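Local coordinates for putative rRNA methyltransferase (Sorangium cellulosum, PDB 4RWZ), which probably transfers a methyl group from S-adenosylmethionine to N1 of an adenine in 16S rRNA of the 30S ribosomal subunit, conferring resistance to aminoglycosides, at residues M1-L5 with L81-A85; T33-R37 with R60-V64; W12-L17 with E92-L97; V39-G44 with R77-F82; P106-S112 with Q141-R147. All blocks are in the same frame, centred on the assembly; numbering follows the deposited sequence.

Contact 1. Residues M1-L5 with L81-A85; sequences MIVQL and LFVVA
Val3 and Val83 face each other at a CA-CA distance of 4.5 Å in a single antiparallel bridge between strands 2-5 and 81-84, whose N-to-C directions make 124°, well short of antiparallel. The bridge lays the N-terminal beta hairpin, whose second strand is 8-11, against the outermost strand 80-84 of the Rossmann-like methyltransferase sheet. Val84 N donates to Ile2 O (2.9 Å) and Gln4 N to Phe82 O, a nearly matched pair about the bridge. Because the strands splay, the next rungs are made by water: one molecule links Ile2 N to Val84 O, another Gln4 O to Phe82 N.

On one face, Met1, Val3, Leu81 and Val83 pack as an apolar layer. Val3 CG1 meets Leu81 CD1 at 3.6 Å, the two side chains at about a right angle, and Met1 lays its flexible chain across Val83, CG to CG1 at 3.8 Å. Beta-branched valines suit the extended strand backbone and present compact methyls to the layer. On the other face Ile2 CG2 rests on Val84 CB. Gln4, bent at chi2 (72°), sends NE2 to Gly6 O within its own hairpin, while OE1 lies 3.3 Å from the methyl Val84 CG2.

Contact 2. Residues T33-R37 with R60-V64; sequences TGDGR and RMREV
Val64 presses against the backbone of the 33-37 loop, its CG1 only 3.0 Å from Asp35 O. This is the tight part of the contact. The methyl gets there because chi1 of 70° sets CG1 between the backbone N and the carbonyl carbon. Gly36, with a positive phi of 81° and no side chain, allows the loop to come so close. Gly34 is also in a positive-phi conformation, and its carbonyl oxygen reaches Met61 CG at 3.5 Å and lies against Arg60 CB. Farther in, Thr33 turns its CG2 methyl to Met61 SD (3.7 Å), the thioether crossing it at about a right angle, while Thr33 OG1 is engaged by Asp30.

The loop follows strand 26-31, and its Gly-Thr-Gly-Asp-Gly sequence is that of the first, glycine-rich motif of Rossmann-fold methyltransferases, which in relatives wraps the S-adenosylmethionine. A type II' turn from Thr33 to Gly36 shapes it, and Asp55, paired with Arg60 NH1 and Gly34 N, stands beside it.

Toward solvent the contact loosens into water and charge. A water accepts from Val64 N and lies within bonding distance of Asp35 O and Arg60 O, with further acceptors near it, so its two protons cannot serve all of them. Asp35 OD1 takes the Arg37 N-H at 3.1 Å in an Asx turn, met from above the carboxylate plane. Arg37, fully extended, carries the edge of its guanidinium toward Glu63 in a salt bridge, NH2 to OE2 at 3.5 Å, with the two planes 76° apart; Glu63 OE2 also has Arg67 as a partner.

Contact 3. Residues W12-L17 with E92-L97; sequences WTRADL and EELAGL
Arg14 spends one nitrogen on two backbone carbonyls of the opposing loop. NH1 meets Ala95 O at 3.2 Å in the guanidinium plane and on a carbonyl lone pair, a nearly straight bond (167°). Its second bond, to Glu93 O at 2.9 Å, is more bent, and the donor stands above that carbonyl plane. Leu97 CD2 lies over one guanidinium face, 3.6 Å from NH2. Next to the arginine, Leu17 and Leu97 meet tip to tip, CD2 to CD1 at 3.6 Å, and the same Leu17 methyl touches Leu94 CD2.

Outside this shell, the Arg14 chain turns at chi2 (83°), letting its aliphatic part run along Glu93 before the head reaches the carbonyls. Arg14 NE is held by Glu18. Helix 14-21 begins with a capping box: Thr13 OG1 accepts from Asp16 N and Asp16 OD2 from Thr13 N. The loop is shaped by the 3-10 turn 92-94 and a type II turn, whose Gly96 adopts positive phi. Glu93 OE2 points elsewhere, to Met1 N.

The contact thus joins the first helix to the approach to strand 98-104. One cation satisfies two loop carbonyls through NH1, while Glu18 probably balances its charge through NE.

Contact 4. Residues V39-G44 with R77-F82; sequences VYRSAG and RPNALF
Tyr40 and Arg77 stack, the guanidinium lying flat on the phenol ring with centres 4.0 Å apart and planes at 14°. Tyr40 CE2 sits over the middle of the guanidinium, and Arg77 CD adds a CH-pi contact over the same ring, toward its rim. Gly44 CA covers the opposite guanidinium face, where the glycine leaves room for a flat group. Tyr40 swings its ring out with CG opposite the backbone N (chi1 -172°), and its OH bonds to Gly75.

Two hydrogen bonds tie the helix backbone to the turn before strand 80-84. Arg77 NH1 donates to Tyr40 O at 2.8 Å, from above the carbonyl plane; the helical Gly44 N reaches the same oxygen from the other face. Asn79 ND2 meets Ala43 O at 3.0 Å in the plane of its own amide, and also bonds to Thr49.

The apolar part lies deeper. Val39 CG1 touches Phe82 CZ at 3.6 Å, and Ala43 CB meets Ala80 CB at 3.9 Å, small residues bringing helix 37-45 close to the edge strand. Helix and strand run nearly antiparallel (161°), the helix layer packing on the sheet of the Rossmann-like alpha/beta fold.

Near the end of helix 37-45, Asn79 supplies a donor to Ala43 O in the last turn, whereas Arg77 adds a second donor to a helix carbonyl that is already paired.

Contact 5. Residues P106-S112 with Q141-R147; sequences PWASLLS and QSVFDDR
Trp107 lies under Phe144, whose ring edge points at the indole face in a T-shaped (edge-to-face) pair, centroids 4.8 Å apart and planes at 69°. Trp107 sits between strand 98-104 of the Rossmann-like fold and helix 108-115, where methyltransferases acting on bases commonly place their target-base motif; Phe144 and Asp146 belong to the loop that follows strand 133-139. Phe144 CB stands over the five-membered ring, 3.9 Å from its centroid, and CD2 over the six-membered one. A chi1 of 177° throws the phenyl beside its own carbonyl carbon and across the indole. Asp146 OD2 approaches the indole edge near CE3.

Polar bonds then hold the helix start. Ala108 N donates to Phe144 O at 3.1 Å in the carbonyl plane, and Ser109 N to Asp146 OD1 at 2.8 Å through its syn lone pair. An aspartate suits this place, since its charge meets an N-H that the first turn cannot pair internally and would probably interact favourably with the helix dipole.

Behind them, Ala108 CB fits against Asp145 OD1, and Val143 CG2 touches Pro106 O at 3.2 Å. Small Ala108 leaves space for the salt bridge nearby: Arg147 grips Asp145 side-on, NE to OD1 at 2.9 Å and NH2 to OD2 at 2.7 Å, while Arg147 N completes an Asx turn by reaching OD1 from the opposite face. Ser112 OG donates to Ala108 O, and a water donates to Ser112 OG and accepts from Arg147 NH1, 2.7 Å from that nitrogen.

Overall arrangement
Strand 80-84 ties four contacts together. Contacts 1 and 4 share Leu81 and Phe82, and contact 2 packs on Phe82 through Val64 CG2, 3.5 Å from Phe82 CZ; the centres of contacts 1 and 2, and of 2 and 4, are about 11 Å apart. Contact 3 reaches the strand through Trp12, whose CH2 lies 3.5 Å from Leu81 CD1. Contacts 1, 3 and 4 thus join the N-terminal hairpin, helix 14-21 and helix 37-45 to this strand and its surroundings. Contact 5, centred about 28 Å from contact 3, meets contact 2 where Arg60 NH2 lies 3.5 Å from Trp107 CH2. By analogy with relatives, the glycine-rich loop and the Asn-Phe-Pro-Trp sequence probably place contacts 2 and 5 near cofactor and target base.

Contact 1. Residues M1-L5 with L81-A85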
# COMPACT_ATOMS: atom_id res chain seq x y z
N MET A 1 -4.46 -1.78 16.20
CA MET A 1 -3.80 -2.18 14.95
C MET A 1 -3.10 -3.50 15.23
O MET A 1 -2.51 -3.64 16.32
CB MET A 1 -2.76 -1.14 14.57
CG MET A 1 -2.04 -1.45 13.27
SD MET A 1 -1.00 -0.10 12.62
CE MET A 1 0.26 0.08 13.86
N ILE A 2 -3.10 -4.43 14.28
CA ILE A 2 -2.48 -5.74 14.53
C ILE A 2 -1.11 -5.78 13.86
O ILE A 2 -1.01 -5.53 12.64
CB ILE A 2 -3.37 -6.87 13.98
CG1 ILE A 2 -4.79 -6.88 14.63
CG2 ILE A 2 -2.66 -8.22 14.19
CD1 ILE A 2 -4.82 -6.89 16.15
N VAL A 3 -0.07 -6.03 14.64
CA VAL A 3 1.31 -6.09 14.14
C VAL A 3 1.81 -7.54 14.18
O VAL A 3 1.60 -8.25 15.18
CB VAL A 3 2.20 -5.19 14.97
CG1 VAL A 3 3.70 -5.39 14.63
CG2 VAL A 3 1.81 -3.70 14.71
N GLN A 4 2.43 -7.98 13.08
CA GLN A 4 2.94 -9.33 12.99
C GLN A 4 4.36 -9.33 13.49
O GLN A 4 5.16 -8.51 13.03
CB GLN A 4 2.84 -9.86 11.55
CG GLN A 4 3.04 -11.40 11.46
CD GLN A 4 1.80 -12.16 12.02
OE1 GLN A 4 0.69 -11.64 12.02
NE2 GLN A 4 2.01 -13.36 12.52
N LEU A 5 4.69 -10.23 14.42
CA LEU A 5 6.07 -10.40 14.86
C LEU A 5 6.42 -11.89 14.85
O LEU A 5 6.18 -12.58 15.86
CB LEU A 5 6.27 -9.88 16.30
CG LEU A 5 6.11 -8.38 16.59
CD1 LEU A 5 6.29 -8.12 18.09
CD2 LEU A 5 7.06 -7.49 15.77
N LEU A 81 7.97 -2.28 9.65
CA LEU A 81 6.85 -2.77 10.46
C LEU A 81 5.90 -3.54 9.55
O LEU A 81 5.68 -3.13 8.40
CB LEU A 81 6.06 -1.60 11.07
CG LEU A 81 4.97 -1.99 12.08
CD1 LEU A 81 5.64 -2.59 13.33
CD2 LEU A 81 4.17 -0.71 12.40
N PHE A 82 5.32 -4.63 10.08
CA PHE A 82 4.34 -5.45 9.32
C PHE A 82 3.01 -5.54 10.02
O PHE A 82 2.97 -5.89 11.19
CB PHE A 82 4.95 -6.84 9.06
CG PHE A 82 6.18 -6.69 8.21
CD1 PHE A 82 6.06 -6.56 6.83
CD2 PHE A 82 7.42 -6.55 8.80
CE1 PHE A 82 7.19 -6.31 6.04
CE2 PHE A 82 8.56 -6.29 8.03
CZ PHE A 82 8.43 -6.21 6.64
N VAL A 83 1.94 -5.18 9.31
CA VAL A 83 0.61 -4.95 9.87
C VAL A 83 -0.41 -5.85 9.18
O VAL A 83 -0.39 -6.00 7.96
CB VAL A 83 0.23 -3.46 9.65
CG1 VAL A 83 -1.27 -3.18 9.98
CG2 VAL A 83 1.18 -2.60 10.54
N VAL A 84 -1.28 -6.47 9.96
CA VAL A 84 -2.26 -7.34 9.37
C VAL A 84 -3.60 -6.60 9.17
O VAL A 84 -4.28 -6.23 10.15
CB VAL A 84 -2.54 -8.59 10.30
CG1 VAL A 84 -3.48 -9.51 9.62
CG2 VAL A 84 -1.20 -9.30 10.59
N ALA A 85 -3.98 -6.40 7.91
CA ALA A 85 -5.24 -5.70 7.59
C ALA A 85 -5.60 -5.91 6.12
O ALA A 85 -4.74 -6.16 5.28
CB ALA A 85 -5.13 -4.20 7.89
O HOH W 1 -4.39 -3.99 11.84
O HOH W 2 6.44 -6.05 12.41

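Contact 2. Residues T33-R37 with R60-V64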
# COMPACT_ATOMS: atom_id res chain seq x y z
N THR A 33 1.37 -6.41 0.85
CA THR A 33 2.84 -6.58 0.72
C THR A 33 3.26 -8.07 0.52
O THR A 33 4.45 -8.37 0.23
CB THR A 33 3.50 -5.96 1.95
OG1 THR A 33 4.89 -5.76 1.74
CG2 THR A 33 3.36 -6.91 3.14
N GLY A 34 2.33 -9.01 0.71
CA GLY A 34 2.70 -10.41 0.52
C GLY A 34 3.75 -10.88 1.52
O GLY A 34 3.58 -10.74 2.72
N ASP A 35 4.86 -11.38 1.03
CA ASP A 35 5.96 -11.80 1.95
C ASP A 35 6.72 -10.64 2.58
O ASP A 35 7.54 -10.83 3.48
CB ASP A 35 6.92 -12.82 1.31
CG ASP A 35 7.75 -12.28 0.14
OD1 ASP A 35 7.78 -11.05 -0.10
OD2 ASP A 35 8.46 -13.16 -0.45
N GLY A 36 6.43 -9.42 2.07
CA GLY A 36 6.97 -8.21 2.69
C GLY A 36 8.39 -7.84 2.34
O GLY A 36 8.99 -6.93 2.95
N ARG A 37 8.97 -8.57 1.40
CA ARG A 37 10.36 -8.35 1.08
C ARG A 37 10.60 -6.98 0.47
O ARG A 37 11.67 -6.38 0.70
CB ARG A 37 10.89 -9.45 0.15
CG ARG A 37 11.11 -10.75 0.93
CD ARG A 37 11.71 -11.82 0.03
NE ARG A 37 11.84 -13.04 0.88
CZ ARG A 37 12.50 -14.13 0.50
NH1 ARG A 37 13.09 -14.15 -0.69
NH2 ARG A 37 12.58 -15.18 1.30
N ARG A 60 1.73 -14.68 5.95
CA ARG A 60 2.60 -14.40 4.81
C ARG A 60 3.81 -13.58 5.24
O ARG A 60 4.85 -13.63 4.55
CB ARG A 60 1.86 -13.54 3.73
CG ARG A 60 0.77 -14.38 3.00
CD ARG A 60 0.09 -13.54 1.89
NE ARG A 60 -0.99 -14.33 1.23
CZ ARG A 60 -2.26 -13.91 1.08
NH1 ARG A 60 -2.66 -12.78 1.62
NH2 ARG A 60 -3.15 -14.68 0.46
N MET A 61 3.64 -12.79 6.30
CA MET A 61 4.70 -11.84 6.77
C MET A 61 5.47 -12.43 7.95
O MET A 61 6.29 -11.74 8.54
CB MET A 61 4.06 -10.51 7.20
CG MET A 61 3.35 -9.84 6.05
SD MET A 61 2.54 -8.29 6.50
CE MET A 61 1.26 -8.94 7.60
N ARG A 62 5.22 -13.68 8.30
CA ARG A 62 5.86 -14.27 9.50
C ARG A 62 7.37 -14.14 9.41
O ARG A 62 8.05 -13.68 10.34
CB ARG A 62 5.50 -15.74 9.63
CG ARG A 62 6.29 -16.43 10.77
CD ARG A 62 6.32 -17.96 10.64
NE ARG A 62 7.02 -18.39 9.43
CZ ARG A 62 8.35 -18.33 9.26
NH1 ARG A 62 9.17 -17.83 10.20
NH2 ARG A 62 8.88 -18.76 8.12
N GLU A 63 7.90 -14.57 8.27
CA GLU A 63 9.35 -14.66 8.13
C GLU A 63 10.05 -13.32 8.16
O GLU A 63 11.07 -13.08 8.89
CB GLU A 63 9.70 -15.41 6.84
CG GLU A 63 11.21 -15.35 6.57
CD GLU A 63 11.62 -16.03 5.23
OE1 GLU A 63 10.83 -16.79 4.64
OE2 GLU A 63 12.75 -15.76 4.78
N VAL A 64 9.57 -12.44 7.30
CA VAL A 64 10.17 -11.11 7.23
C VAL A 64 10.00 -10.33 8.51
O VAL A 64 10.90 -9.57 8.88
CB VAL A 64 9.60 -10.26 6.02
CG1 VAL A 64 8.16 -9.85 6.28
CG2 VAL A 64 10.44 -9.00 5.86
O HOH W 3 7.75 -13.08 5.03

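Contact 3. Residues W12-L17 with E92-L97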
# COMPACT_ATOMS: atom_id res chain seq x y z
N TRP A 12 -1.12 -2.84 18.73
CA TRP A 12 -0.44 -1.56 18.98
C TRP A 12 -1.49 -0.47 19.03
O TRP A 12 -2.55 -0.65 18.44
CB TRP A 12 0.52 -1.17 17.84
CG TRP A 12 1.84 -1.86 17.87
CD1 TRP A 12 2.13 -3.07 18.42
CD2 TRP A 12 3.06 -1.37 17.31
NE1 TRP A 12 3.47 -3.36 18.23
CE2 TRP A 12 4.06 -2.33 17.56
CE3 TRP A 12 3.40 -0.19 16.64
CZ2 TRP A 12 5.37 -2.15 17.14
CZ3 TRP A 12 4.71 -0.03 16.21
CH2 TRP A 12 5.68 -1.01 16.46
N THR A 13 -1.19 0.63 19.72
CA THR A 13 -2.03 1.83 19.72
C THR A 13 -1.37 2.86 18.82
O THR A 13 -0.23 2.65 18.38
CB THR A 13 -2.17 2.46 21.13
OG1 THR A 13 -0.87 2.85 21.60
CG2 THR A 13 -2.77 1.48 22.10
N ARG A 14 -2.06 3.96 18.55
CA ARG A 14 -1.49 5.02 17.72
C ARG A 14 -0.27 5.61 18.43
O ARG A 14 0.74 5.93 17.78
CB ARG A 14 -2.57 6.08 17.38
CG ARG A 14 -2.09 7.41 16.76
CD ARG A 14 -1.87 7.34 15.23
NE ARG A 14 -1.47 8.66 14.72
CZ ARG A 14 -1.67 9.09 13.47
NH1 ARG A 14 -2.26 8.31 12.56
NH2 ARG A 14 -1.27 10.32 13.13
N ALA A 15 -0.32 5.68 19.76
CA ALA A 15 0.80 6.20 20.55
C ALA A 15 2.03 5.30 20.46
O ALA A 15 3.15 5.80 20.41
CB ALA A 15 0.39 6.42 22.03
N ASP A 16 1.82 3.99 20.42
CA ASP A 16 2.89 3.02 20.18
C ASP A 16 3.54 3.28 18.83
O ASP A 16 4.77 3.33 18.71
CB ASP A 16 2.32 1.60 20.14
CG ASP A 16 1.85 1.11 21.48
OD1 ASP A 16 2.32 1.67 22.49
OD2 ASP A 16 1.01 0.18 21.50
N LEU A 17 2.71 3.46 17.82
CA LEU A 17 3.18 3.69 16.47
C LEU A 17 3.92 5.02 16.43
O LEU A 17 5.05 5.10 15.92
CB LEU A 17 2.02 3.67 15.46
CG LEU A 17 2.40 3.94 13.99
CD1 LEU A 17 3.49 2.94 13.52
CD2 LEU A 17 1.18 3.91 13.07
N GLU A 92 -7.14 2.53 11.57
CA GLU A 92 -7.21 3.99 11.68
C GLU A 92 -5.89 4.59 12.13
O GLU A 92 -5.61 5.75 11.81
CB GLU A 92 -8.36 4.41 12.62
CG GLU A 92 -8.14 3.90 14.02
CD GLU A 92 -9.30 4.20 14.96
OE1 GLU A 92 -10.36 4.69 14.48
OE2 GLU A 92 -9.13 3.95 16.18
N GLU A 93 -5.07 3.81 12.84
CA GLU A 93 -3.77 4.29 13.29
C GLU A 93 -2.86 4.71 12.11
O GLU A 93 -1.90 5.45 12.30
CB GLU A 93 -3.04 3.20 14.08
CG GLU A 93 -3.70 2.86 15.43
CD GLU A 93 -4.78 1.82 15.31
OE1 GLU A 93 -5.26 1.55 14.19
OE2 GLU A 93 -5.17 1.26 16.36
N LEU A 94 -3.14 4.20 10.91
CA LEU A 94 -2.29 4.55 9.75
C LEU A 94 -2.83 5.76 9.01
O LEU A 94 -2.20 6.26 8.08
CB LEU A 94 -2.18 3.38 8.78
CG LEU A 94 -1.58 2.10 9.34
CD1 LEU A 94 -1.59 1.05 8.23
CD2 LEU A 94 -0.16 2.37 9.82
N ALA A 95 -3.97 6.27 9.44
CA ALA A 95 -4.56 7.39 8.69
C ALA A 95 -3.67 8.60 8.55
O ALA A 95 -3.07 9.03 9.52
CB ALA A 95 -5.92 7.81 9.33
N GLY A 96 -3.59 9.13 7.32
CA GLY A 96 -2.86 10.34 7.05
C GLY A 96 -1.36 10.25 7.21
O GLY A 96 -0.71 11.28 7.23
N LEU A 97 -0.78 9.05 7.30
CA LEU A 97 0.66 8.98 7.56
C LEU A 97 1.58 8.93 6.34
O LEU A 97 2.73 9.39 6.44
CB LEU A 97 1.02 7.74 8.40
CG LEU A 97 0.54 7.66 9.84
CD1 LEU A 97 1.15 6.37 10.43
CD2 LEU A 97 0.93 8.88 10.65

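Contact 4. Residues V39-G44 with R77-F82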
# COMPACT_ATOMS: atom_id res chain seq x y z
N VAL A 39 9.28 -4.30 1.49
CA VAL A 39 9.39 -3.41 2.67
C VAL A 39 10.69 -3.61 3.39
O VAL A 39 11.34 -2.63 3.80
CB VAL A 39 8.16 -3.58 3.60
CG1 VAL A 39 8.37 -2.96 4.98
CG2 VAL A 39 6.91 -2.96 2.92
N TYR A 40 11.10 -4.86 3.54
CA TYR A 40 12.43 -5.08 4.12
C TYR A 40 13.57 -4.39 3.34
O TYR A 40 14.44 -3.72 3.92
CB TYR A 40 12.70 -6.60 4.20
CG TYR A 40 13.98 -6.91 4.96
CD1 TYR A 40 14.01 -6.99 6.37
CD2 TYR A 40 15.16 -7.11 4.28
CE1 TYR A 40 15.18 -7.27 7.07
CE2 TYR A 40 16.36 -7.40 4.99
CZ TYR A 40 16.35 -7.48 6.37
OH TYR A 40 17.54 -7.73 7.02
N ARG A 41 13.58 -4.58 2.04
CA ARG A 41 14.60 -3.93 1.22
C ARG A 41 14.50 -2.42 1.28
O ARG A 41 15.53 -1.73 1.33
CB ARG A 41 14.45 -4.38 -0.24
CG ARG A 41 14.85 -5.83 -0.46
CD ARG A 41 14.98 -6.17 -1.98
NE ARG A 41 13.66 -6.08 -2.66
CZ ARG A 41 12.82 -7.13 -2.76
NH1 ARG A 41 13.19 -8.33 -2.36
NH2 ARG A 41 11.69 -7.00 -3.37
N SER A 42 13.28 -1.90 1.24
CA SER A 42 13.13 -0.43 1.27
C SER A 42 13.64 0.14 2.58
O SER A 42 14.29 1.22 2.62
CB SER A 42 11.67 -0.00 1.05
OG SER A 42 11.17 -0.39 -0.24
N ALA A 43 13.44 -0.59 3.68
CA ALA A 43 13.92 -0.12 4.97
C ALA A 43 15.44 -0.08 4.99
O ALA A 43 16.06 0.82 5.60
CB ALA A 43 13.34 -1.02 6.14
N GLY A 44 16.09 -1.03 4.32
CA GLY A 44 17.55 -1.00 4.28
C GLY A 44 18.05 0.16 3.41
O GLY A 44 18.98 0.88 3.79
N ARG A 77 15.71 -4.54 11.12
CA ARG A 77 15.55 -3.19 10.56
C ARG A 77 14.48 -2.52 11.36
O ARG A 77 13.30 -2.82 11.19
CB ARG A 77 15.21 -3.24 9.05
CG ARG A 77 16.50 -3.71 8.32
CD ARG A 77 16.51 -3.61 6.86
NE ARG A 77 17.80 -4.14 6.42
CZ ARG A 77 18.09 -4.45 5.16
NH1 ARG A 77 17.21 -4.25 4.19
NH2 ARG A 77 19.31 -4.95 4.88
N PRO A 78 14.89 -1.61 12.25
CA PRO A 78 13.92 -1.05 13.20
C PRO A 78 13.00 -0.08 12.49
O PRO A 78 12.04 0.34 13.10
CB PRO A 78 14.79 -0.32 14.24
CG PRO A 78 16.11 -0.03 13.49
CD PRO A 78 16.27 -1.17 12.49
N ASN A 79 13.27 0.27 11.23
CA ASN A 79 12.34 1.12 10.52
C ASN A 79 11.39 0.33 9.62
O ASN A 79 10.82 0.90 8.69
CB ASN A 79 13.06 2.17 9.69
CG ASN A 79 14.05 1.56 8.70
OD1 ASN A 79 14.64 0.48 8.98
ND2 ASN A 79 14.27 2.26 7.57
N ALA A 80 11.26 -0.96 9.88
CA ALA A 80 10.26 -1.75 9.16
C ALA A 80 9.21 -2.24 10.13
O ALA A 80 9.51 -2.60 11.28
CB ALA A 80 10.89 -2.94 8.45
N LEU A 81 7.97 -2.28 9.65
CA LEU A 81 6.85 -2.77 10.46
C LEU A 81 5.90 -3.54 9.55
O LEU A 81 5.68 -3.13 8.40
CB LEU A 81 6.06 -1.60 11.07
CG LEU A 81 4.97 -1.99 12.08
CD1 LEU A 81 5.64 -2.59 13.33
CD2 LEU A 81 4.17 -0.71 12.40
N PHE A 82 5.32 -4.63 10.08
CA PHE A 82 4.34 -5.45 9.32
C PHE A 82 3.01 -5.54 10.02
O PHE A 82 2.97 -5.89 11.19
CB PHE A 82 4.95 -6.84 9.06
CG PHE A 82 6.18 -6.69 8.21
CD1 PHE A 82 6.06 -6.56 6.83
CD2 PHE A 82 7.42 -6.55 8.80
CE1 PHE A 82 7.19 -6.31 6.04
CE2 PHE A 82 8.56 -6.29 8.03
CZ PHE A 82 8.43 -6.21 6.64

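Contact 5. Residues P106-S112 with Q141-R147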
# COMPACT_ATOMS: atom_id res chain seq x y z
N PRO A 106 -0.98 -5.72 -7.48
CA PRO A 106 -2.19 -6.12 -6.73
C PRO A 106 -2.93 -7.26 -7.46
O PRO A 106 -2.92 -7.30 -8.68
CB PRO A 106 -3.08 -4.84 -6.78
CG PRO A 106 -2.60 -4.10 -8.01
CD PRO A 106 -1.06 -4.34 -7.97
N TRP A 107 -3.57 -8.14 -6.73
CA TRP A 107 -4.37 -9.19 -7.35
C TRP A 107 -5.58 -8.58 -8.10
O TRP A 107 -5.87 -7.40 -7.93
CB TRP A 107 -4.88 -10.13 -6.27
CG TRP A 107 -3.81 -11.08 -5.77
CD1 TRP A 107 -2.51 -11.18 -6.18
CD2 TRP A 107 -4.01 -12.06 -4.76
NE1 TRP A 107 -1.88 -12.21 -5.47
CE2 TRP A 107 -2.79 -12.76 -4.60
CE3 TRP A 107 -5.11 -12.43 -3.98
CZ2 TRP A 107 -2.64 -13.82 -3.67
CZ3 TRP A 107 -4.96 -13.47 -3.08
CH2 TRP A 107 -3.74 -14.15 -2.94
N ALA A 108 -6.29 -9.41 -8.86
CA ALA A 108 -7.27 -8.86 -9.83
C ALA A 108 -8.34 -7.96 -9.22
O ALA A 108 -8.79 -6.99 -9.83
CB ALA A 108 -7.93 -10.00 -10.57
N SER A 109 -8.78 -8.32 -8.02
CA SER A 109 -9.87 -7.55 -7.40
C SER A 109 -9.46 -6.11 -7.12
O SER A 109 -10.22 -5.18 -7.38
CB SER A 109 -10.31 -8.21 -6.12
OG SER A 109 -11.25 -9.21 -6.46
N LEU A 110 -8.25 -5.94 -6.59
CA LEU A 110 -7.71 -4.61 -6.27
C LEU A 110 -7.24 -3.92 -7.49
O LEU A 110 -7.38 -2.69 -7.59
CB LEU A 110 -6.55 -4.73 -5.29
CG LEU A 110 -5.87 -3.42 -4.82
CD1 LEU A 110 -6.94 -2.37 -4.41
CD2 LEU A 110 -5.00 -3.77 -3.62
N LEU A 111 -6.69 -4.66 -8.44
CA LEU A 111 -6.36 -4.12 -9.75
C LEU A 111 -7.61 -3.51 -10.37
O LEU A 111 -7.58 -2.38 -10.88
CB LEU A 111 -5.85 -5.24 -10.66
CG LEU A 111 -5.62 -4.92 -12.15
CD1 LEU A 111 -4.59 -3.81 -12.30
CD2 LEU A 111 -5.18 -6.19 -12.92
N SER A 112 -8.70 -4.27 -10.35
CA SER A 112 -9.94 -3.72 -10.91
C SER A 112 -10.39 -2.44 -10.22
O SER A 112 -10.87 -1.51 -10.86
CB SER A 112 -11.08 -4.73 -10.81
OG SER A 112 -10.69 -5.89 -11.50
N GLN A 141 -1.68 -7.67 -15.49
CA GLN A 141 -2.87 -8.50 -15.57
C GLN A 141 -2.60 -9.98 -15.47
O GLN A 141 -3.54 -10.78 -15.53
CB GLN A 141 -3.62 -8.20 -16.87
CG GLN A 141 -4.16 -6.81 -16.89
CD GLN A 141 -5.13 -6.60 -18.00
OE1 GLN A 141 -5.61 -7.55 -18.61
NE2 GLN A 141 -5.41 -5.33 -18.29
N SER A 142 -1.37 -10.35 -15.24
CA SER A 142 -1.02 -11.77 -15.07
C SER A 142 -1.05 -12.22 -13.60
O SER A 142 -0.71 -13.37 -13.30
CB SER A 142 0.31 -12.11 -15.75
OG SER A 142 1.44 -11.57 -15.07
N VAL A 143 -1.50 -11.34 -12.70
CA VAL A 143 -1.62 -11.68 -11.28
C VAL A 143 -2.75 -12.72 -11.05
O VAL A 143 -3.61 -12.95 -11.91
CB VAL A 143 -1.88 -10.39 -10.42
CG1 VAL A 143 -0.71 -9.44 -10.51
CG2 VAL A 143 -3.18 -9.66 -10.87
N PHE A 144 -2.75 -13.30 -9.85
CA PHE A 144 -3.76 -14.22 -9.42
C PHE A 144 -5.13 -13.53 -9.47
O PHE A 144 -5.29 -12.38 -9.02
CB PHE A 144 -3.49 -14.64 -7.98
CG PHE A 144 -4.55 -15.55 -7.42
CD1 PHE A 144 -4.79 -16.79 -8.01
CD2 PHE A 144 -5.33 -15.14 -6.37
CE1 PHE A 144 -5.78 -17.61 -7.52
CE2 PHE A 144 -6.32 -15.97 -5.88
CZ PHE A 144 -6.55 -17.19 -6.47
N ASP A 145 -6.13 -14.23 -10.01
CA ASP A 145 -7.50 -13.66 -10.06
C ASP A 145 -8.33 -14.11 -8.84
O ASP A 145 -8.74 -15.25 -8.78
CB ASP A 145 -8.16 -14.08 -11.37
CG ASP A 145 -9.41 -13.26 -11.70
OD1 ASP A 145 -9.97 -12.63 -10.78
OD2 ASP A 145 -9.82 -13.22 -12.87
N ASP A 146 -8.53 -13.23 -7.86
CA ASP A 146 -9.26 -13.55 -6.65
C ASP A 146 -10.74 -13.18 -6.76
O ASP A 146 -11.48 -13.29 -5.78
CB ASP A 146 -8.64 -12.84 -5.45
CG ASP A 146 -8.52 -11.32 -5.64
OD1 ASP A 146 -8.62 -10.86 -6.79
OD2 ASP A 146 -8.17 -10.64 -4.65
N ARG A 147 -11.16 -12.73 -7.93
CA ARG A 147 -12.55 -12.26 -8.11
C ARG A 147 -13.54 -13.39 -8.17
O ARG A 147 -13.21 -14.47 -8.59
CB ARG A 147 -12.70 -11.43 -9.40
CG ARG A 147 -11.91 -10.09 -9.42
CD ARG A 147 -11.94 -9.42 -10.78
NE ARG A 147 -11.38 -10.31 -11.78
CZ ARG A 147 -11.38 -10.07 -13.09
NH1 ARG A 147 -11.95 -8.96 -13.55
NH2 ARG A 147 -10.84 -10.95 -13.92
O HOH W 4 -13.25 -6.82 -12.47